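Local coordinates for WbbZ protein (Klebsiella pneumoniae subsp. pneumoniae NTUH-K2044, PDB 6X1L) that is functionally uncharacterised but belongs to the polysaccharide pyruvyl transferase family, consistent with a role in transferring pyruvyl groups to cell-surface polysaccharide, at residues Ile54-Thr66 / Asp87-Val99. Sequence-based numbering, arbitrary orientation.
Sequences IPYRDGERYSSET and DFIQNNIGKFHKV
Phe-88 drives the edge of its ring into one face of Tyr-56, a T-shaped pair with planes at 76°. Phe-88 CZ sits over the centre of the tyrosine ring, and Phe-88 CE1 lies 3.4 Å from Tyr-56 CE2. With CG anti to the backbone N (chi1 174°), the buried tyrosine reaches out from the end of strand 53-55 to meet helix 84-92. Phe-96 CZ comes to the rim of the same ring and packs 3.5 Å from Tyr-62 CD2. The Tyr-62 and Phe-96 side chains run alongside each other, but their rings are slid apart and barely overlap. Arg-57 N donates a nearly straight hydrogen bond (172°) to Tyr-62 OH. The cluster lies against strands 23-27 and 67-71 of the parallel sheet of a Rossmann-like domain, as expected in the GT-B clan. From the partly exposed side, the extended Lys-95 chain carries NZ to Asn-92 OD1, above the carbonyl plane, and to Tyr-56 OH in a weak hydrogen bond of 3.3 Å. Toward solvent the join is looser: exposed Ser-64 meets the 87-99 backbone through CA-H...O contacts, Ser-64 CA to Lys-95 O (3.3 Å) and His-97 CA to Ser-64 O (3.5 Å).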
loop_
_atom_site.group_PDB
_atom_site.type_symbol
_atom_site.label_atom_id
_atom_site.label_comp_id
_atom_site.label_asym_id
_atom_site.label_seq_id
_atom_site.Cartn_x
_atom_site.Cartn_y
_atom_site.Cartn_z
ATOM N N ILE A 54 -10.757 -22.110 5.592
ATOM C CA ILE A 54 -9.599 -22.502 4.797
ATOM C C ILE A 54 -9.632 -21.666 3.526
ATOM O O ILE A 54 -10.711 -21.464 2.945
ATOM C CB ILE A 54 -9.587 -24.011 4.495
ATOM C CG1 ILE A 54 -10.832 -24.427 3.710
ATOM C CG2 ILE A 54 -9.472 -24.814 5.783
ATOM C CD1 ILE A 54 -10.717 -25.791 3.073
ATOM N N PRO A 55 -8.499 -21.130 3.079
ATOM C CA PRO A 55 -8.508 -20.316 1.860
ATOM C C PRO A 55 -8.720 -21.184 0.630
ATOM O O PRO A 55 -8.221 -22.308 0.547
ATOM C CB PRO A 55 -7.120 -19.660 1.857
ATOM C CG PRO A 55 -6.264 -20.602 2.643
ATOM C CD PRO A 55 -7.162 -21.202 3.695
ATOM N N TYR A 56 -9.482 -20.653 -0.323
ATOM C CA TYR A 56 -9.713 -21.371 -1.568
ATOM C C TYR A 56 -8.396 -21.599 -2.295
ATOM O O TYR A 56 -7.623 -20.662 -2.518
ATOM C CB TYR A 56 -10.680 -20.592 -2.461
ATOM C CG TYR A 56 -10.859 -21.205 -3.832
ATOM C CD1 TYR A 56 -11.804 -22.199 -4.051
ATOM C CD2 TYR A 56 -10.078 -20.795 -4.907
ATOM C CE1 TYR A 56 -11.966 -22.768 -5.302
ATOM C CE2 TYR A 56 -10.230 -21.359 -6.159
ATOM C CZ TYR A 56 -11.176 -22.344 -6.352
ATOM O OH TYR A 56 -11.333 -22.903 -7.599
ATOM N N ARG A 57 -8.141 -22.852 -2.660
ATOM C CA ARG A 57 -6.968 -23.225 -3.441
ATOM C C ARG A 57 -7.437 -23.884 -4.729
ATOM O O ARG A 57 -8.134 -24.903 -4.691
ATOM C CB ARG A 57 -6.048 -24.159 -2.653
ATOM C CG ARG A 57 -5.333 -23.480 -1.499
ATOM C CD ARG A 57 -4.549 -22.269 -1.979
ATOM N NE ARG A 57 -3.893 -21.566 -0.882
ATOM N N ASP A 58 -7.063 -23.294 -5.860
ATOM C CA ASP A 58 -7.446 -23.837 -7.155
ATOM C C ASP A 58 -6.789 -25.196 -7.362
ATOM O O ASP A 58 -5.581 -25.352 -7.161
ATOM C CB ASP A 58 -7.045 -22.873 -8.270
ATOM C CG ASP A 58 -7.770 -23.146 -9.574
ATOM O OD1 ASP A 58 -8.175 -24.305 -9.811
ATOM O OD2 ASP A 58 -7.936 -22.195 -10.367
ATOM N N GLY A 59 -7.589 -26.181 -7.764
ATOM C CA GLY A 59 -7.113 -27.529 -7.967
ATOM C C GLY A 59 -7.303 -28.450 -6.782
ATOM O O GLY A 59 -7.128 -29.665 -6.931
ATOM N N GLU A 60 -7.650 -27.914 -5.616
ATOM C CA GLU A 60 -7.915 -28.753 -4.460
ATOM C C GLU A 60 -9.335 -29.306 -4.525
ATOM O O GLU A 60 -10.247 -28.676 -5.067
ATOM C CB GLU A 60 -7.716 -27.971 -3.162
ATOM C CG GLU A 60 -7.062 -28.783 -2.054
ATOM C CD GLU A 60 -7.098 -28.078 -0.714
ATOM O OE1 GLU A 60 -8.206 -27.897 -0.165
ATOM O OE2 GLU A 60 -6.018 -27.696 -0.212
ATOM N N ARG A 61 -9.512 -30.500 -3.971
ATOM C CA ARG A 61 -10.795 -31.188 -4.010
ATOM C C ARG A 61 -11.593 -30.847 -2.759
ATOM O O ARG A 61 -11.127 -31.068 -1.636
ATOM C CB ARG A 61 -10.590 -32.697 -4.135
ATOM C CG ARG A 61 -9.444 -33.234 -3.296
ATOM C CD ARG A 61 -9.239 -34.722 -3.528
ATOM N NE ARG A 61 -10.373 -35.511 -3.055
ATOM C CZ ARG A 61 -10.479 -36.001 -1.823
ATOM N NH1 ARG A 61 -9.517 -35.780 -0.937
ATOM N NH2 ARG A 61 -11.545 -36.710 -1.477
ATOM N N TYR A 62 -12.790 -30.303 -2.956
ATOM C CA TYR A 62 -13.689 -29.969 -1.865
ATOM C C TYR A 62 -14.918 -30.869 -1.904
ATOM O O TYR A 62 -15.231 -31.494 -2.922
ATOM C CB TYR A 62 -14.108 -28.497 -1.931
ATOM C CG TYR A 62 -12.943 -27.533 -1.876
ATOM C CD1 TYR A 62 -12.243 -27.326 -0.695
ATOM C CD2 TYR A 62 -12.543 -26.833 -3.005
ATOM C CE1 TYR A 62 -11.174 -26.447 -0.640
ATOM C CE2 TYR A 62 -11.476 -25.951 -2.961
ATOM C CZ TYR A 62 -10.796 -25.763 -1.776
ATOM O OH TYR A 62 -9.736 -24.886 -1.729
ATOM N N SER A 63 -15.614 -30.926 -0.772
ATOM C CA SER A 63 -16.763 -31.809 -0.617
ATOM C C SER A 63 -18.026 -31.106 -1.101
ATOM O O SER A 63 -18.375 -30.029 -0.607
ATOM C CB SER A 63 -16.910 -32.235 0.842
ATOM O OG SER A 63 -18.115 -32.953 1.040
ATOM N N SER A 64 -18.715 -31.723 -2.061
ATOM C CA SER A 64 -19.977 -31.203 -2.570
ATOM C C SER A 64 -21.122 -31.339 -1.574
ATOM O O SER A 64 -22.258 -30.990 -1.914
ATOM C CB SER A 64 -20.339 -31.915 -3.875
ATOM O OG SER A 64 -21.608 -31.501 -4.350
ATOM N N GLU A 65 -20.861 -31.835 -0.368
ATOM C CA GLU A 65 -21.891 -32.016 0.643
ATOM C C GLU A 65 -21.622 -31.264 1.937
ATOM O O GLU A 65 -22.578 -30.844 2.594
ATOM C CB GLU A 65 -22.062 -33.509 0.963
ATOM C CG GLU A 65 -23.214 -33.819 1.905
ATOM C CD GLU A 65 -23.280 -35.285 2.279
ATOM O OE1 GLU A 65 -24.370 -35.751 2.675
ATOM O OE2 GLU A 65 -22.242 -35.970 2.176
ATOM N N THR A 66 -20.359 -31.067 2.317
ATOM C CA THR A 66 -20.033 -30.470 3.605
ATOM C C THR A 66 -19.177 -29.211 3.516
ATOM O O THR A 66 -18.860 -28.629 4.559
ATOM C CB THR A 66 -19.328 -31.498 4.502
ATOM O OG1 THR A 66 -18.183 -32.026 3.822
ATOM C CG2 THR A 66 -20.277 -32.639 4.852
ATOM N N ASP A 87 -17.407 -15.627 -13.557
ATOM C CA ASP A 87 -16.764 -16.835 -14.066
ATOM C C ASP A 87 -16.260 -17.715 -12.930
ATOM O O ASP A 87 -16.322 -18.946 -13.020
ATOM C CB ASP A 87 -15.617 -16.464 -15.008
ATOM C CG ASP A 87 -16.104 -15.860 -16.312
ATOM O OD1 ASP A 87 -17.332 -15.836 -16.539
ATOM O OD2 ASP A 87 -15.256 -15.407 -17.112
ATOM N N PHE A 88 -15.751 -17.106 -11.855
ATOM C CA PHE A 88 -15.268 -17.895 -10.726
ATOM C C PHE A 88 -16.395 -18.701 -10.092
ATOM O O PHE A 88 -16.226 -19.885 -9.780
ATOM C CB PHE A 88 -14.618 -16.991 -9.679
ATOM C CG PHE A 88 -14.071 -17.739 -8.497
ATOM C CD1 PHE A 88 -12.800 -18.288 -8.539
ATOM C CD2 PHE A 88 -14.829 -17.904 -7.348
ATOM C CE1 PHE A 88 -12.293 -18.984 -7.458
ATOM C CE2 PHE A 88 -14.328 -18.601 -6.262
ATOM C CZ PHE A 88 -13.059 -19.142 -6.317
ATOM N N ILE A 89 -17.551 -18.071 -9.888
ATOM C CA ILE A 89 -18.654 -18.757 -9.228
ATOM C C ILE A 89 -19.220 -19.849 -10.126
ATOM O O ILE A 89 -19.486 -20.967 -9.671
ATOM C CB ILE A 89 -19.731 -17.742 -8.811
ATOM C CG1 ILE A 89 -19.166 -16.784 -7.760
ATOM C CG2 ILE A 89 -20.961 -18.456 -8.282
ATOM C CD1 ILE A 89 -20.162 -15.762 -7.264
ATOM N N GLN A 90 -19.390 -19.555 -11.417
ATOM C CA GLN A 90 -20.009 -20.524 -12.314
ATOM C C GLN A 90 -19.124 -21.748 -12.513
ATOM O O GLN A 90 -19.627 -22.870 -12.642
ATOM C CB GLN A 90 -20.327 -19.868 -13.656
ATOM C CG GLN A 90 -21.198 -20.725 -14.555
ATOM C CD GLN A 90 -21.633 -20.000 -15.810
ATOM O OE1 GLN A 90 -22.749 -20.192 -16.293
ATOM N NE2 GLN A 90 -20.751 -19.165 -16.348
ATOM N N ASN A 91 -17.805 -21.557 -12.538
ATOM C CA ASN A 91 -16.886 -22.671 -12.728
ATOM C C ASN A 91 -16.659 -23.481 -11.458
ATOM O O ASN A 91 -16.131 -24.594 -11.542
ATOM C CB ASN A 91 -15.541 -22.161 -13.255
ATOM C CG ASN A 91 -15.652 -21.532 -14.632
ATOM O OD1 ASN A 91 -16.535 -21.879 -15.417
ATOM N ND2 ASN A 91 -14.754 -20.600 -14.931
ATOM N N ASN A 92 -17.041 -22.960 -10.294
ATOM C CA ASN A 92 -16.773 -23.623 -9.026
ATOM C C ASN A 92 -18.030 -23.944 -8.228
ATOM O O ASN A 92 -17.922 -24.560 -7.161
ATOM C CB ASN A 92 -15.832 -22.761 -8.171
ATOM C CG ASN A 92 -14.496 -22.507 -8.847
ATOM O OD1 ASN A 92 -13.837 -23.434 -9.317
ATOM N ND2 ASN A 92 -14.095 -21.243 -8.908
ATOM N N ILE A 93 -19.212 -23.558 -8.718
ATOM C CA ILE A 93 -20.454 -23.758 -7.972
ATOM C C ILE A 93 -20.722 -25.239 -7.725
ATOM O O ILE A 93 -21.317 -25.609 -6.705
ATOM C CB ILE A 93 -21.626 -23.085 -8.720
ATOM C CG1 ILE A 93 -22.943 -23.248 -7.954
ATOM C CG2 ILE A 93 -21.750 -23.631 -10.135
ATOM C CD1 ILE A 93 -23.281 -22.074 -7.067
ATOM N N GLY A 94 -20.282 -26.110 -8.637
ATOM C CA GLY A 94 -20.542 -27.533 -8.493
ATOM C C GLY A 94 -19.707 -28.215 -7.430
ATOM O O GLY A 94 -20.059 -29.317 -6.995
ATOM N N LYS A 95 -18.612 -27.584 -6.997
ATOM C CA LYS A 95 -17.714 -28.202 -6.028
ATOM C C LYS A 95 -18.248 -28.167 -4.602
ATOM O O LYS A 95 -17.804 -28.968 -3.773
ATOM C CB LYS A 95 -16.348 -27.508 -6.045
ATOM C CG LYS A 95 -15.604 -27.539 -7.368
ATOM C CD LYS A 95 -14.286 -26.781 -7.241
ATOM C CE LYS A 95 -13.536 -26.710 -8.560
ATOM N NZ LYS A 95 -12.253 -25.964 -8.417
ATOM N N PHE A 96 -19.169 -27.259 -4.291
ATOM C CA PHE A 96 -19.553 -26.996 -2.913
ATOM C C PHE A 96 -21.028 -27.304 -2.679
ATOM O O PHE A 96 -21.828 -27.398 -3.615
ATOM C CB PHE A 96 -19.258 -25.538 -2.534
ATOM C CG PHE A 96 -17.814 -25.150 -2.711
ATOM C CD1 PHE A 96 -17.374 -24.583 -3.896
ATOM C CD2 PHE A 96 -16.895 -25.366 -1.696
ATOM C CE1 PHE A 96 -16.043 -24.229 -4.063
ATOM C CE2 PHE A 96 -15.564 -25.015 -1.859
ATOM C CZ PHE A 96 -15.140 -24.447 -3.045
ATOM N N HIS A 97 -21.373 -27.464 -1.398
ATOM C CA HIS A 97 -22.763 -27.686 -1.014
ATOM C C HIS A 97 -23.590 -26.418 -1.191
ATOM O O HIS A 97 -24.725 -26.470 -1.682
ATOM C CB HIS A 97 -22.826 -28.176 0.433
ATOM C CG HIS A 97 -24.217 -28.365 0.954
ATOM N ND1 HIS A 97 -24.800 -27.493 1.848
ATOM C CD2 HIS A 97 -25.136 -29.331 0.717
ATOM C CE1 HIS A 97 -26.021 -27.909 2.134
ATOM N NE2 HIS A 97 -26.249 -29.022 1.460
ATOM N N LYS A 98 -23.036 -25.274 -0.792
ATOM C CA LYS A 98 -23.671 -23.975 -0.949
ATOM C C LYS A 98 -22.608 -22.958 -1.336
ATOM O O LYS A 98 -21.413 -23.166 -1.114
ATOM C CB LYS A 98 -24.366 -23.506 0.338
ATOM C CG LYS A 98 -25.523 -24.367 0.798
ATOM C CD LYS A 98 -26.686 -24.273 -0.165
ATOM C CE LYS A 98 -27.878 -25.065 0.342
ATOM N NZ LYS A 98 -28.990 -25.026 -0.641
ATOM N N VAL A 99 -23.057 -21.851 -1.915
ATOM C CA VAL A 99 -22.205 -20.697 -2.170
ATOM C C VAL A 99 -22.827 -19.509 -1.455
ATOM O O VAL A 99 -23.952 -19.098 -1.773
ATOM C CB VAL A 99 -22.027 -20.417 -3.667
ATOM C CG1 VAL A 99 -21.436 -19.027 -3.874
ATOM C CG2 VAL A 99 -21.120 -21.465 -4.286
#